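Local structure of pyridoxamine 5-phosphate-dependent dehydrase (Escherichia coli, 3B8X) at residues T12-E17 against L265-R270; D108-I111 against I116-E119; T134-L137 against P141-F144. The protein removes the C3'-hydroxyl group from GDP-4-keto-6-deoxy-D-mannose by a combined transamination-deoxygenation reaction, a step in the biosynthesis of the O-antigen sugar L-colitose. The protein carries 1 engineered substitution. All coordinates share one frame; numbering follows the deposited sequence.

Interaction 1. Residues T12-E17 against L265-R270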
ATOM      1  N   THR B  12       0.543 -17.083  16.610  1.00 10.97           N
ATOM      2  CA  THR B  12       1.810 -16.860  17.316  1.00 19.34           C
ATOM      3  C   THR B  12       1.567 -15.886  18.475  1.00  4.05           C
ATOM      4  O   THR B  12       2.502 -15.444  19.128  1.00 14.96           O
ATOM      5  CB  THR B  12       2.816 -16.179  16.393  1.00 10.36           C
ATOM      6  OG1 THR B  12       2.223 -14.962  15.919  1.00 12.56           O
ATOM      7  CG2 THR B  12       3.093 -17.076  15.247  1.00  7.94           C
ATOM      8  N   TRP B  13       0.295 -15.566  18.735  1.00  7.11           N
ATOM      9  CA  TRP B  13      -0.063 -14.630  19.771  1.00 11.60           C
ATOM     10  C   TRP B  13      -0.536 -15.295  21.044  1.00 22.34           C
ATOM     11  O   TRP B  13      -1.113 -16.400  21.036  1.00 15.55           O
ATOM     12  CB  TRP B  13      -1.250 -13.773  19.347  1.00 15.59           C
ATOM     13  CG  TRP B  13      -1.037 -12.860  18.184  1.00  7.37           C
ATOM     14  CD1 TRP B  13       0.100 -12.678  17.468  1.00 14.98           C
ATOM     15  CD2 TRP B  13      -1.979 -11.903  17.699  1.00  6.89           C
ATOM     16  NE1 TRP B  13      -0.089 -11.686  16.525  1.00 14.40           N
ATOM     17  CE2 TRP B  13      -1.374 -11.217  16.634  1.00  6.36           C
ATOM     18  CE3 TRP B  13      -3.296 -11.570  18.057  1.00  9.53           C
ATOM     19  CZ2 TRP B  13      -2.072 -10.274  15.856  1.00  2.93           C
ATOM     20  CZ3 TRP B  13      -3.976 -10.605  17.320  1.00 11.63           C
ATOM     21  CH2 TRP B  13      -3.359  -9.974  16.215  1.00 12.37           C
ATOM     22  N   ASP B  14      -0.319 -14.559  22.127  1.00 26.89           N
ATOM     23  CA  ASP B  14      -0.811 -14.904  23.450  1.00 33.91           C
ATOM     24  C   ASP B  14      -1.429 -13.685  24.074  1.00 34.10           C
ATOM     25  O   ASP B  14      -1.711 -12.687  23.397  1.00 22.98           O
ATOM     26  CB  ASP B  14       0.140 -15.692  24.391  1.00 19.28           C
ATOM     27  CG  ASP B  14       1.392 -14.946  24.808  1.00 16.77           C
ATOM     28  OD1 ASP B  14       1.501 -13.718  24.600  1.00 24.94           O
ATOM     29  OD2 ASP B  14       2.322 -15.610  25.340  1.00 33.40           O
ATOM     30  N   ASP B  15      -1.669 -13.776  25.368  1.00 28.78           N
ATOM     31  CA  ASP B  15      -2.280 -12.664  26.054  1.00 23.32           C
ATOM     32  C   ASP B  15      -1.504 -11.376  25.777  1.00 14.86           C
ATOM     33  O   ASP B  15      -2.105 -10.308  25.737  1.00 28.84           O
ATOM     34  CB  ASP B  15      -2.375 -12.931  27.566  1.00 41.60           C
ATOM     35  CG  ASP B  15      -0.986 -13.107  28.234  1.00 99.89           C
ATOM     36  OD1 ASP B  15      -0.428 -14.237  28.221  1.00 99.89           O
ATOM     37  OD2 ASP B  15      -0.448 -12.116  28.790  1.00 99.89           O
ATOM     38  N   LEU B  16      -0.180 -11.457  25.621  1.00 13.36           N
ATOM     39  CA  LEU B  16       0.641 -10.265  25.438  1.00 18.00           C
ATOM     40  C   LEU B  16       0.295  -9.471  24.199  1.00 31.75           C
ATOM     41  O   LEU B  16       0.307  -8.233  24.228  1.00 21.77           O
ATOM     42  CB  LEU B  16       2.143 -10.550  25.501  1.00 21.29           C
ATOM     43  CG  LEU B  16       2.627 -11.133  26.837  1.00 36.23           C
ATOM     44  CD1 LEU B  16       4.136 -11.281  26.825  1.00 30.41           C
ATOM     45  CD2 LEU B  16       2.183 -10.245  27.993  1.00 24.70           C
ATOM     46  N   GLU B  17      -0.020 -10.161  23.111  1.00 19.67           N
ATOM     47  CA  GLU B  17      -0.384  -9.429  21.909  1.00 15.55           C
ATOM     48  C   GLU B  17      -1.727  -8.747  22.102  1.00 58.24           C
ATOM     49  O   GLU B  17      -1.906  -7.608  21.717  1.00 21.68           O
ATOM     50  CB  GLU B  17      -0.325 -10.293  20.667  1.00 12.81           C
ATOM     51  CG  GLU B  17       1.132 -10.504  20.217  1.00 11.79           C
ATOM     52  CD  GLU B  17       1.838 -11.568  21.031  1.00 16.76           C
ATOM     53  OE1 GLU B  17       1.164 -12.276  21.785  1.00 12.60           O
ATOM     54  OE2 GLU B  17       3.070 -11.703  20.927  1.00 14.03           O
ATOM     55  N   LEU B 265       8.613  -9.639  18.599  1.00  8.70           N
ATOM     56  CA  LEU B 265      10.068  -9.611  18.569  1.00 14.65           C
ATOM     57  C   LEU B 265      10.630 -10.289  19.826  1.00 16.19           C
ATOM     58  O   LEU B 265      11.672 -10.929  19.779  1.00 14.01           O
ATOM     59  CB  LEU B 265      10.624  -8.183  18.427  1.00 20.89           C
ATOM     60  CG  LEU B 265      10.376  -7.489  17.065  1.00 16.59           C
ATOM     61  CD1 LEU B 265      10.952  -6.106  16.943  1.00  7.37           C
ATOM     62  CD2 LEU B 265      10.957  -8.279  15.912  1.00 12.17           C
ATOM     63  N   LYS B 266       9.948 -10.163  20.955  1.00 16.62           N
ATOM     64  CA  LYS B 266      10.500 -10.820  22.116  1.00 13.77           C
ATOM     65  C   LYS B 266      10.414 -12.324  22.011  1.00 29.82           C
ATOM     66  O   LYS B 266      11.267 -13.041  22.546  1.00 13.41           O
ATOM     67  CB  LYS B 266       9.818 -10.350  23.374  1.00  9.66           C
ATOM     68  CG  LYS B 266       9.722  -8.851  23.436  1.00  9.62           C
ATOM     69  CD  LYS B 266       8.807  -8.468  24.562  1.00 13.28           C
ATOM     70  CE  LYS B 266       9.163  -7.121  25.123  1.00 19.23           C
ATOM     71  NZ  LYS B 266       8.222  -6.690  26.179  1.00 16.18           N
ATOM     72  N   LYS B 267       9.401 -12.821  21.311  1.00  9.21           N
ATOM     73  CA  LYS B 267       9.243 -14.266  21.233  1.00  8.81           C
ATOM     74  C   LYS B 267      10.064 -14.887  20.108  1.00 12.71           C
ATOM     75  O   LYS B 267      10.300 -16.096  20.091  1.00 16.63           O
ATOM     76  CB  LYS B 267       7.767 -14.614  21.001  1.00 17.92           C
ATOM     77  CG  LYS B 267       6.875 -14.560  22.267  1.00 23.56           C
ATOM     78  CD  LYS B 267       5.415 -14.351  21.899  1.00 13.36           C
ATOM     79  CE  LYS B 267       4.464 -14.295  23.101  1.00 13.05           C
ATOM     80  NZ  LYS B 267       3.684 -13.102  22.962  1.00 14.56           N
ATOM     81  N   LEU B 268      10.447 -14.063  19.140  1.00 10.75           N
ATOM     82  CA  LEU B 268      11.154 -14.571  17.963  1.00 17.22           C
ATOM     83  C   LEU B 268      12.241 -15.637  18.157  1.00 11.97           C
ATOM     84  O   LEU B 268      12.307 -16.642  17.441  1.00 10.72           O
ATOM     85  CB  LEU B 268      11.654 -13.406  17.112  1.00 11.06           C
ATOM     86  CG  LEU B 268      12.394 -13.784  15.843  1.00 22.81           C
ATOM     87  CD1 LEU B 268      11.391 -14.297  14.861  1.00 14.48           C
ATOM     88  CD2 LEU B 268      13.075 -12.536  15.340  1.00 15.74           C
ATOM     89  N   PRO B 269      13.139 -15.384  19.103  1.00 17.68           N
ATOM     90  CA  PRO B 269      14.261 -16.299  19.304  1.00 23.91           C
ATOM     91  C   PRO B 269      13.744 -17.702  19.606  1.00 28.57           C
ATOM     92  O   PRO B 269      14.245 -18.711  19.104  1.00 18.79           O
ATOM     93  CB  PRO B 269      15.014 -15.686  20.509  1.00 15.37           C
ATOM     94  CG  PRO B 269      14.665 -14.180  20.437  1.00 16.86           C
ATOM     95  CD  PRO B 269      13.179 -14.236  20.037  1.00  9.75           C
ATOM     96  N   ARG B 270      12.733 -17.764  20.448  1.00  9.96           N
ATOM     97  CA  ARG B 270      12.148 -19.039  20.790  1.00 12.52           C
ATOM     98  C   ARG B 270      11.418 -19.585  19.567  1.00 17.86           C
ATOM     99  O   ARG B 270      11.417 -20.774  19.267  1.00  8.43           O
ATOM    100  CB  ARG B 270      11.174 -18.825  21.933  1.00 10.10           C
ATOM    101  CG  ARG B 270      10.874 -20.108  22.684  1.00 21.09           C
ATOM    102  CD  ARG B 270       9.896 -19.927  23.842  1.00 50.66           C
ATOM    103  NE  ARG B 270       8.916 -18.846  23.683  1.00 35.48           N
ATOM    104  CZ  ARG B 270       7.686 -19.017  23.202  1.00 55.62           C
ATOM    105  NH1 ARG B 270       7.318 -20.231  22.785  1.00 28.69           N
ATOM    106  NH2 ARG B 270       6.835 -17.986  23.122  1.00 25.56           N
TER
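Lys267 reaches from helix 255-286 to the start of helix 15-27 and sets its ammonium group between the carboxylates of Asp14 and Glu17. Two salt bridges carry the contact. Lys267 NZ lies 2.5 Å from Glu17 OE2, approaching on the syn side and close to the carboxylate plane, and 2.8 Å from Asp14 OD1, where it comes from well above the plane. A weak third bond joins NZ to Glu17 OE1. The lysine chain runs extended as far as CE and bends only at its last torsion (chi4 128°), which turns the nitrogen in among the acceptors while CE rests against both oxygens of Asp14.

The same carboxylates cap the helix. Asp14 is the N-cap, and Leu16 N donates to Asp14 OD1 over 3.0 Å, from the face of the carboxylate opposite to that met by Lys267 NZ. In return Asp14 N gives a nearly straight bond (178°) of 2.7 Å to Glu17 OE1, completing a capping box. Glu17 is folded back at chi2 (80°), which brings OE1 to that backbone N-H and leaves OE2 facing the lysine. Gln264 NE2 also donates to Glu17 OE2, and Gln264 OE1 is paired with Thr12 OG1.

Apolar contact adds little: Leu16 CB merely borders the ammonium group, 3.9 Å from Lys267 NZ. Asp14 OD1 and Glu17 OE1, two acceptors 3.2 Å apart, would probably repel each other; Lys267, together with the N-H groups of Leu16 and Asp14, is likely to offset that charge, and it ties the capping box to the long helix.

Interaction 2. Residues D108-I111 against I116-E119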
ATOM      1  N   ASP B 108      18.168 -18.846 -13.059  1.00 16.64           N
ATOM      2  CA  ASP B 108      17.700 -20.098 -12.446  1.00 15.06           C
ATOM      3  C   ASP B 108      18.149 -20.220 -11.001  1.00 14.44           C
ATOM      4  O   ASP B 108      19.126 -19.628 -10.522  1.00 13.92           O
ATOM      5  CB  ASP B 108      18.319 -21.316 -13.163  1.00 11.23           C
ATOM      6  CG  ASP B 108      17.376 -22.531 -13.249  1.00 16.00           C
ATOM      7  OD1 ASP B 108      16.230 -22.497 -12.748  1.00 10.17           O
ATOM      8  OD2 ASP B 108      17.776 -23.556 -13.846  1.00 16.87           O
ATOM      9  N   ILE B 109      17.433 -21.091 -10.312  1.00 18.37           N
ATOM     10  CA  ILE B 109      17.701 -21.352  -8.924  1.00 20.03           C
ATOM     11  C   ILE B 109      18.462 -22.654  -8.855  1.00 15.23           C
ATOM     12  O   ILE B 109      18.579 -23.406  -9.849  1.00 13.86           O
ATOM     13  CB  ILE B 109      16.381 -21.577  -8.173  1.00 15.60           C
ATOM     14  CG1 ILE B 109      15.546 -22.628  -8.904  1.00 21.36           C
ATOM     15  CG2 ILE B 109      15.607 -20.273  -8.077  1.00 14.35           C
ATOM     16  CD1 ILE B 109      14.887 -23.706  -7.981  1.00 10.87           C
ATOM     17  N   ASP B 110      19.015 -22.871  -7.672  1.00 12.47           N
ATOM     18  CA  ASP B 110      19.718 -24.087  -7.347  1.00 18.82           C
ATOM     19  C   ASP B 110      18.591 -24.973  -6.801  1.00 14.54           C
ATOM     20  O   ASP B 110      17.866 -24.532  -5.931  1.00 18.16           O
ATOM     21  CB  ASP B 110      20.755 -23.778  -6.280  1.00 11.01           C
ATOM     22  CG  ASP B 110      21.470 -25.015  -5.822  1.00 19.28           C
ATOM     23  OD1 ASP B 110      20.770 -25.926  -5.389  1.00  9.59           O
ATOM     24  OD2 ASP B 110      22.709 -25.104  -5.880  1.00 25.99           O
ATOM     25  N   ILE B 111      18.392 -26.160  -7.384  1.00 16.37           N
ATOM     26  CA  ILE B 111      17.286 -27.049  -7.004  1.00 13.67           C
ATOM     27  C   ILE B 111      17.458 -27.590  -5.590  1.00 17.47           C
ATOM     28  O   ILE B 111      16.501 -28.091  -4.988  1.00 21.78           O
ATOM     29  CB  ILE B 111      17.145 -28.240  -8.009  1.00 13.03           C
ATOM     30  CG1 ILE B 111      15.743 -28.814  -8.002  1.00 10.46           C
ATOM     31  CG2 ILE B 111      18.242 -29.246  -7.747  1.00 23.73           C
ATOM     32  CD1 ILE B 111      14.724 -27.874  -8.603  1.00 13.63           C
ATOM     33  N   ILE B 116      18.922 -18.625  -5.778  1.00 17.90           N
ATOM     34  CA  ILE B 116      19.515 -18.329  -7.084  1.00 19.92           C
ATOM     35  C   ILE B 116      20.782 -19.193  -7.293  1.00  6.96           C
ATOM     36  O   ILE B 116      21.555 -19.392  -6.376  1.00 10.75           O
ATOM     37  CB  ILE B 116      19.896 -16.847  -7.179  1.00 15.44           C
ATOM     38  CG1 ILE B 116      20.223 -16.436  -8.637  1.00 10.45           C
ATOM     39  CG2 ILE B 116      21.035 -16.598  -6.264  1.00  8.98           C
ATOM     40  CD1 ILE B 116      20.112 -14.953  -8.935  1.00 12.05           C
ATOM     41  N   ASP B 117      20.912 -19.754  -8.478  1.00 15.43           N
ATOM     42  CA  ASP B 117      22.038 -20.598  -8.748  1.00 15.40           C
ATOM     43  C   ASP B 117      23.295 -19.782  -8.776  1.00 12.80           C
ATOM     44  O   ASP B 117      23.446 -18.878  -9.584  1.00 20.95           O
ATOM     45  CB  ASP B 117      21.858 -21.295 -10.071  1.00 17.24           C
ATOM     46  CG  ASP B 117      22.925 -22.301 -10.286  1.00 99.89           C
ATOM     47  OD1 ASP B 117      23.072 -23.165  -9.414  1.00 20.54           O
ATOM     48  OD2 ASP B 117      23.691 -22.169 -11.241  1.00 17.24           O
ATOM     49  N   ILE B 118      24.213 -20.083  -7.883  1.00 16.84           N
ATOM     50  CA  ILE B 118      25.426 -19.302  -7.845  1.00 23.85           C
ATOM     51  C   ILE B 118      26.209 -19.288  -9.144  1.00 40.03           C
ATOM     52  O   ILE B 118      26.547 -18.227  -9.688  1.00 18.25           O
ATOM     53  CB  ILE B 118      26.279 -19.763  -6.714  1.00 18.05           C
ATOM     54  CG1 ILE B 118      25.514 -19.451  -5.435  1.00 15.56           C
ATOM     55  CG2 ILE B 118      27.679 -19.126  -6.820  1.00  9.69           C
ATOM     56  CD1 ILE B 118      25.482 -17.960  -5.109  1.00 21.03           C
ATOM     57  N   GLU B 119      26.513 -20.474  -9.643  1.00 14.12           N
ATOM     58  CA  GLU B 119      27.227 -20.510 -10.893  1.00 20.36           C
ATOM     59  C   GLU B 119      26.483 -19.702 -11.938  1.00 19.83           C
ATOM     60  O   GLU B 119      27.092 -18.916 -12.656  1.00 17.98           O
ATOM     61  CB  GLU B 119      27.449 -21.933 -11.366  1.00 29.65           C
ATOM     62  CG  GLU B 119      28.631 -22.552 -10.670  1.00 23.26           C
ATOM     63  CD  GLU B 119      29.846 -21.632 -10.616  1.00 99.89           C
ATOM     64  OE1 GLU B 119      30.391 -21.336 -11.701  1.00 36.11           O
ATOM     65  OE2 GLU B 119      30.265 -21.230  -9.498  1.00 38.54           O
TER
HETATM   66  O   HOH W   1      23.760 -22.547  -5.873  1.00 16.25           O
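The backbones of Ile109 and Ile116 pass 4.0 Å apart at their CA atoms in a single beta bridge, with Asp117 N donating to Asp108 O across 2.7 Å. This bond closes the loop between strand 103-107 and helix 118-124, in the large mixed sheet domain of the PLP-dependent aminotransferase fold. It is nearly straight (168° at the hydrogen) and uses a lone pair of Asp108 O, in the carbonyl plane.

The CB atoms of Ile109 and Ile116 both point away from the partner segment, Ile109 packing on Leu364 and Ile116 on Ile84 of strand 82-86. Ile116 CG1 also touches Asp108 O at 3.9 Å. The carboxylate of Asp108 turns to helix 359-367, where it accepts from the backbone N atoms of Asn360 and Ala361.

Asp110 and Asp117 meet at about a right angle, their carboxylate planes 41° apart. In both residues the carboxylate swings out opposite the main-chain nitrogen, and Asp117 OD1 comes alongside Asp110 CB at 3.9 Å. This leaves Asp110 OD2 and Asp117 OD1, like charges, 4.0 Å apart, and each carboxylate is probably eased by nearby donors. Asp110 OD1 takes the backbone N-H groups of Asn112, in an Asx turn, and Thr113 within the loop, while Asp117, the N-cap of helix 118-124, pairs through OD2 with Ser120 OG. A water bridges the two segments, donating to Asp110 OD2 at 2.8 Å and accepting from Ile118 N at 3.2 Å.

Interaction 3. Residues T134-L137 against P141-F144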
ATOM      1  N   THR B 134      18.434 -10.365  -4.359  1.00  7.80           N
ATOM      2  CA  THR B 134      18.507 -11.711  -3.829  1.00 13.20           C
ATOM      3  C   THR B 134      17.216 -11.934  -3.073  1.00 20.79           C
ATOM      4  O   THR B 134      16.549 -10.982  -2.669  1.00 13.13           O
ATOM      5  CB  THR B 134      19.742 -11.938  -2.868  1.00 12.24           C
ATOM      6  OG1 THR B 134      19.692 -11.123  -1.666  1.00 15.32           O
ATOM      7  CG2 THR B 134      21.049 -11.682  -3.621  1.00 10.72           C
ATOM      8  N   VAL B 135      16.851 -13.193  -2.924  1.00 11.52           N
ATOM      9  CA  VAL B 135      15.654 -13.554  -2.174  1.00  4.99           C
ATOM     10  C   VAL B 135      16.043 -14.799  -1.380  1.00  8.33           C
ATOM     11  O   VAL B 135      16.522 -15.758  -1.970  1.00 17.44           O
ATOM     12  CB  VAL B 135      14.504 -13.967  -3.120  1.00 14.76           C
ATOM     13  CG1 VAL B 135      13.301 -14.494  -2.306  1.00 18.44           C
ATOM     14  CG2 VAL B 135      14.104 -12.805  -4.032  1.00  9.87           C
ATOM     15  N   ASN B 136      15.914 -14.746  -0.052  1.00 11.74           N
ATOM     16  CA  ASN B 136      16.263 -15.883   0.813  1.00  8.24           C
ATOM     17  C   ASN B 136      15.018 -16.743   0.927  1.00 17.85           C
ATOM     18  O   ASN B 136      14.077 -16.417   1.666  1.00 15.41           O
ATOM     19  CB  ASN B 136      16.754 -15.411   2.195  1.00  4.98           C
ATOM     20  CG  ASN B 136      17.968 -14.514   2.084  1.00 18.90           C
ATOM     21  OD1 ASN B 136      18.977 -14.896   1.448  1.00  7.84           O
ATOM     22  ND2 ASN B 136      17.843 -13.278   2.594  1.00 11.11           N
ATOM     23  N   LEU B 137      14.979 -17.807   0.129  1.00  7.02           N
ATOM     24  CA  LEU B 137      13.788 -18.616   0.021  1.00  5.88           C
ATOM     25  C   LEU B 137      13.493 -19.568   1.160  1.00 12.73           C
ATOM     26  O   LEU B 137      14.332 -20.368   1.580  1.00  9.08           O
ATOM     27  CB  LEU B 137      13.702 -19.333  -1.338  1.00  6.90           C
ATOM     28  CG  LEU B 137      12.280 -19.456  -1.912  1.00 14.49           C
ATOM     29  CD1 LEU B 137      11.838 -18.146  -2.584  1.00  6.52           C
ATOM     30  CD2 LEU B 137      12.200 -20.606  -2.925  1.00 17.08           C
ATOM     31  N   PRO B 141      18.919 -18.575   3.787  1.00  7.06           N
ATOM     32  CA  PRO B 141      19.684 -17.422   3.284  1.00  6.80           C
ATOM     33  C   PRO B 141      20.547 -17.819   2.085  1.00 31.89           C
ATOM     34  O   PRO B 141      20.981 -18.979   1.933  1.00 18.33           O
ATOM     35  CB  PRO B 141      20.633 -17.081   4.445  1.00  7.19           C
ATOM     36  CG  PRO B 141      20.837 -18.373   5.203  1.00  9.14           C
ATOM     37  CD  PRO B 141      19.600 -19.250   4.914  1.00  7.28           C
ATOM     38  N   ASN B 142      20.844 -16.824   1.262  1.00  8.36           N
ATOM     39  CA  ASN B 142      21.747 -17.041   0.134  1.00 12.74           C
ATOM     40  C   ASN B 142      23.153 -17.165   0.684  1.00 28.84           C
ATOM     41  O   ASN B 142      23.407 -16.765   1.820  1.00 10.24           O
ATOM     42  CB  ASN B 142      21.715 -15.815  -0.772  1.00 13.28           C
ATOM     43  CG  ASN B 142      20.531 -15.818  -1.653  1.00 15.83           C
ATOM     44  OD1 ASN B 142      20.633 -16.332  -2.768  1.00  9.19           O
ATOM     45  ND2 ASN B 142      19.341 -15.436  -1.105  1.00 13.61           N
ATOM     46  N   ASN B 143      24.088 -17.659  -0.120  1.00 11.42           N
ATOM     47  CA  ASN B 143      25.441 -17.670   0.376  1.00 10.56           C
ATOM     48  C   ASN B 143      26.037 -16.352  -0.026  1.00  7.89           C
ATOM     49  O   ASN B 143      26.469 -16.175  -1.160  1.00  9.66           O
ATOM     50  CB  ASN B 143      26.268 -18.856  -0.133  1.00 18.40           C
ATOM     51  CG  ASN B 143      27.714 -18.736   0.273  1.00 53.75           C
ATOM     52  OD1 ASN B 143      28.194 -17.630   0.487  1.00 28.90           O
ATOM     53  ND2 ASN B 143      28.411 -19.858   0.414  1.00 22.77           N
ATOM     54  N   PHE B 144      25.988 -15.404   0.893  1.00 15.18           N
ATOM     55  CA  PHE B 144      26.429 -14.043   0.629  1.00 26.11           C
ATOM     56  C   PHE B 144      27.911 -13.873   0.329  1.00 14.97           C
ATOM     57  O   PHE B 144      28.295 -12.963  -0.384  1.00 22.12           O
ATOM     58  CB  PHE B 144      25.859 -13.058   1.652  1.00 13.26           C
ATOM     59  CG  PHE B 144      24.373 -12.877   1.509  1.00 14.69           C
ATOM     60  CD1 PHE B 144      23.485 -13.483   2.386  1.00 21.34           C
ATOM     61  CD2 PHE B 144      23.871 -12.168   0.421  1.00 13.29           C
ATOM     62  CE1 PHE B 144      22.087 -13.358   2.195  1.00  1.00           C
ATOM     63  CE2 PHE B 144      22.496 -12.000   0.247  1.00 15.22           C
ATOM     64  CZ  PHE B 144      21.617 -12.613   1.107  1.00 18.22           C
TER
HETATM   65  O   HOH W   2      18.681 -14.995  -4.464  1.00 13.30           O
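Thr134 OG1 sits at the edge of the Phe144 ring, near its plane and 3.5 Å from Phe144 CE2, while Asn142 CB lies over one face, 3.7 Å above the plane and offset toward the rim. Phe178, outside the two segments, stacks with the ring. The amide of Asn136 stands steeply to it, the planes 79° apart, with Asn136 OD1 obliquely placed near CE1 and CZ.

That oxygen is gripped twice from opposite faces of its amide: by Asn142 ND2 at 2.6 Å and by Asn142 N at 2.7 Å. Asn142 ND2 also donates to Val135 O over 3.0 Å, arriving from above the carbonyl plane, yet both acceptors lie close to the plane of its own amide, so its two hydrogens hold the group's rotation. Asn142 OD1 takes a bond from a water that in turn accepts from Val135 N. Asn136 ND2 donates to Glu160 OE1 and Asn162 OD1, and Thr134 OG1 pairs with Leu159 O.

This buried hydrogen-bond network closes the turn between strand 129-135 and helix 144-151, part of a beta-alpha-beta crossover to parallel strand 157-161 in the aminotransferase fold; the Val135 side chain lies about 4 Å from the bound cofactor–GDP-sugar adduct.

Interactions 2 and 3 are successive strand-to-helix connections along the chain, after strands 103-107 and 129-135 of the large mixed sheet. Their centres lie 10 Å apart, and they touch where Ile116 CG2 packs against Asn142 OD1 at 3.5 Å. Interaction 1 stands apart, its centre 35 Å from that of interaction 2 and 26 Å from that of interaction 3; along the chain it encloses both, joining residues 12-17 to helix 255-286. Of the three, interaction 3 is the nearest to the bound cofactor–GDP-sugar adduct: the side chain of Val135 is about 4 Å away, those of Thr12 and Ile109 about 10 and 11 Å.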